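Local structure of hexapeptide transferase family protein (Anaplasma phagocytophilum, 3IXC) at residues Thr64-Asp69 with Ile73-Gly78. The protein probably acts as a transferase of the hexapeptide-repeat family, forming a trimeric left-handed beta-helix that binds magnesium ions. Residues are numbered along the deposited sequence; the frame is centred on the assembly and turned at random. Where two conformers were deposited one is given.
Sequences TVLRGD and IEVGEG
I73 reaches L66, R67 and G68 mainly through CD1, which packs against backbone rather than against another side-chain end. I73 CD1 lies 3.6 Å from R67 N and also touches G68 N and L66 CB. The torsions account for this reach: CG1 stands anti to the carbonyl carbon (chi1 -61°) and CD1 anti to CA, an extended chain that carries the methyl to the backbone of 66-68. A second apolar touch joins L66 CD1 to V75 CG2 at 4.3 Å. No hydrogen bond links 64-69 with 73-78, as expected for strands 65-68 and 73-75, which belong to different parallel sheets and whose axes run at 133° and come no closer than 8.3 Å. They are successive faces of one coil of the left-handed beta-helix, with the chain turning its corner at D69; V52, I54, I81 and V87 of adjacent strands pack around L66, I73 and V75 inside. R67 leaves the backbone on the side away from 73-78. R67 NH2 donates in the guanidinium plane to the syn lone pair of D69 OD2 (2.9 Å, 160°), a salt bridge. R67 NH1 is salt-bridged to D83 of the second subunit, and D69 OD1 is hydrogen-bonded to H88, a magnesium ligand.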
ATOM      1  N   THR A  64      -2.695  -5.498  -7.279  1.00  8.75           N
ATOM      2  CA  THR A  64      -3.975  -5.554  -6.590  0.50  8.93           C
ATOM      3  C   THR A  64      -4.257  -6.987  -6.120  1.00  9.22           C
ATOM      4  O   THR A  64      -3.904  -7.963  -6.796  1.00 10.49           O
ATOM      5  CB  THR A  64      -5.102  -4.930  -7.458  0.50  8.91           C
ATOM      6  OG1 THR A  64      -4.890  -3.512  -7.517  0.50  8.74           O
ATOM      7  CG2 THR A  64      -6.490  -5.199  -6.879  0.50  8.57           C
ATOM      8  N   VAL A  65      -4.858  -7.092  -4.941  1.00  8.86           N
ATOM      9  CA  VAL A  65      -5.177  -8.386  -4.346  1.00  8.38           C
ATOM     10  C   VAL A  65      -6.667  -8.389  -4.040  1.00  9.09           C
ATOM     11  O   VAL A  65      -7.138  -7.591  -3.226  1.00  9.70           O
ATOM     12  CB  VAL A  65      -4.371  -8.631  -3.041  1.00  8.28           C
ATOM     13  CG1 VAL A  65      -4.752  -9.990  -2.433  1.00  8.15           C
ATOM     14  CG2 VAL A  65      -2.867  -8.567  -3.306  1.00  8.83           C
ATOM     15  N   LEU A  66      -7.414  -9.263  -4.715  1.00  8.72           N
ATOM     16  CA  LEU A  66      -8.832  -9.449  -4.404  1.00  8.69           C
ATOM     17  C   LEU A  66      -8.961 -10.820  -3.768  1.00  8.71           C
ATOM     18  O   LEU A  66      -8.993 -11.839  -4.463  1.00  8.43           O
ATOM     19  CB  LEU A  66      -9.708  -9.363  -5.664  1.00  9.20           C
ATOM     20  CG  LEU A  66      -9.547  -8.148  -6.586  1.00 11.90           C
ATOM     21  CD1 LEU A  66     -10.606  -8.195  -7.680  1.00 12.01           C
ATOM     22  CD2 LEU A  66      -9.624  -6.826  -5.877  1.00 13.50           C
ATOM     23  N   ARG A  67      -9.027 -10.839  -2.439  1.00  8.00           N
ATOM     24  CA  ARG A  67      -8.949 -12.106  -1.701  1.00  7.70           C
ATOM     25  C   ARG A  67     -10.327 -12.542  -1.219  1.00  8.43           C
ATOM     26  O   ARG A  67     -10.806 -12.120  -0.155  1.00  8.75           O
ATOM     27  CB  ARG A  67      -7.915 -12.007  -0.569  1.00  7.51           C
ATOM     28  CG  ARG A  67      -7.686 -13.348   0.156  1.00  7.15           C
ATOM     29  CD  ARG A  67      -6.262 -13.490   0.706  1.00  7.40           C
ATOM     30  NE  ARG A  67      -5.884 -12.491   1.709  1.00  7.24           N
ATOM     31  CZ  ARG A  67      -6.182 -12.569   3.004  1.00  7.83           C
ATOM     32  NH1 ARG A  67      -5.762 -11.628   3.839  1.00  6.64           N
ATOM     33  NH2 ARG A  67      -6.900 -13.586   3.478  1.00  6.78           N
ATOM     34  N   GLY A  68     -10.975 -13.378  -2.028  1.00  7.93           N
ATOM     35  CA  GLY A  68     -12.327 -13.851  -1.723  1.00  8.91           C
ATOM     36  C   GLY A  68     -12.302 -15.239  -1.106  1.00  9.59           C
ATOM     37  O   GLY A  68     -12.972 -16.160  -1.592  1.00  9.62           O
ATOM     38  N   ASP A  69     -11.537 -15.396  -0.027  1.00 10.30           N
ATOM     39  CA  ASP A  69     -11.449 -16.699   0.623  1.00 11.72           C
ATOM     40  C   ASP A  69     -12.610 -16.926   1.604  1.00 13.41           C
ATOM     41  O   ASP A  69     -13.353 -17.907   1.472  1.00 15.51           O
ATOM     42  CB  ASP A  69     -10.046 -16.983   1.215  1.00 11.06           C
ATOM     43  CG  ASP A  69      -9.448 -15.798   1.974  1.00 10.84           C
ATOM     44  OD1 ASP A  69     -10.189 -14.882   2.372  1.00 11.05           O
ATOM     45  OD2 ASP A  69      -8.215 -15.810   2.179  1.00  8.64           O
ATOM     46  N   ILE A  73     -16.426 -11.576  -3.414  1.00 10.37           N
ATOM     47  CA  ILE A  73     -16.195 -10.235  -3.931  1.00 10.04           C
ATOM     48  C   ILE A  73     -16.834 -10.164  -5.314  1.00 10.11           C
ATOM     49  O   ILE A  73     -16.598 -11.025  -6.154  1.00 10.27           O
ATOM     50  CB  ILE A  73     -14.689  -9.915  -4.027  1.00  9.57           C
ATOM     51  CG1 ILE A  73     -14.027  -9.978  -2.642  1.00  8.74           C
ATOM     52  CG2 ILE A  73     -14.462  -8.527  -4.658  1.00 10.17           C
ATOM     53  CD1 ILE A  73     -12.489 -10.060  -2.684  1.00  8.95           C
ATOM     54  N   GLU A  74     -17.647  -9.136  -5.537  1.00 10.17           N
ATOM     55  CA  GLU A  74     -18.265  -8.926  -6.844  1.00 10.26           C
ATOM     56  C   GLU A  74     -17.798  -7.591  -7.388  1.00  9.95           C
ATOM     57  O   GLU A  74     -17.829  -6.585  -6.678  1.00 10.35           O
ATOM     58  CB  GLU A  74     -19.786  -8.952  -6.733  1.00 10.36           C
ATOM     59  CG  GLU A  74     -20.340 -10.297  -6.240  1.00 13.91           C
ATOM     60  CD  GLU A  74     -21.847 -10.296  -6.074  1.00 18.36           C
ATOM     61  OE1 GLU A  74     -22.455  -9.202  -6.028  1.00 20.47           O
ATOM     62  OE2 GLU A  74     -22.430 -11.398  -5.994  1.00 21.52           O
ATOM     63  N   VAL A  75     -17.335  -7.595  -8.636  1.00  9.43           N
ATOM     64  CA  VAL A  75     -16.875  -6.379  -9.292  1.00  9.18           C
ATOM     65  C   VAL A  75     -17.651  -6.187 -10.592  1.00  9.08           C
ATOM     66  O   VAL A  75     -17.525  -6.985 -11.529  1.00  9.39           O
ATOM     67  CB  VAL A  75     -15.360  -6.438  -9.589  1.00  9.20           C
ATOM     68  CG1 VAL A  75     -14.892  -5.152 -10.282  1.00 10.20           C
ATOM     69  CG2 VAL A  75     -14.552  -6.697  -8.292  1.00  9.75           C
ATOM     70  N   GLY A  76     -18.440  -5.117 -10.644  1.00  8.51           N
ATOM     71  CA  GLY A  76     -19.327  -4.875 -11.778  1.00  8.64           C
ATOM     72  C   GLY A  76     -18.626  -4.432 -13.053  1.00  8.99           C
ATOM     73  O   GLY A  76     -17.444  -4.080 -13.048  1.00  8.91           O
ATOM     74  N   GLU A  77     -19.387  -4.463 -14.146  1.00  8.84           N
ATOM     75  CA  GLU A  77     -18.949  -4.007 -15.463  1.00  8.87           C
ATOM     76  C   GLU A  77     -18.297  -2.624 -15.406  1.00  8.86           C
ATOM     77  O   GLU A  77     -18.807  -1.726 -14.738  1.00  8.52           O
ATOM     78  CB  GLU A  77     -20.161  -3.956 -16.408  1.00  9.59           C
ATOM     79  CG  GLU A  77     -19.908  -3.228 -17.718  1.00 11.15           C
ATOM     80  CD  GLU A  77     -21.162  -3.060 -18.574  1.00 12.69           C
ATOM     81  OE1 GLU A  77     -22.257  -3.506 -18.159  1.00 15.87           O
ATOM     82  OE2 GLU A  77     -21.049  -2.474 -19.665  1.00 14.59           O
ATOM     83  N   GLY A  78     -17.176  -2.463 -16.112  1.00  8.29           N
ATOM     84  CA  GLY A  78     -16.585  -1.143 -16.343  1.00  7.97           C
ATOM     85  C   GLY A  78     -15.921  -0.518 -15.129  1.00  7.90           C
ATOM     86  O   GLY A  78     -15.657   0.680 -15.117  1.00  8.10           O
TER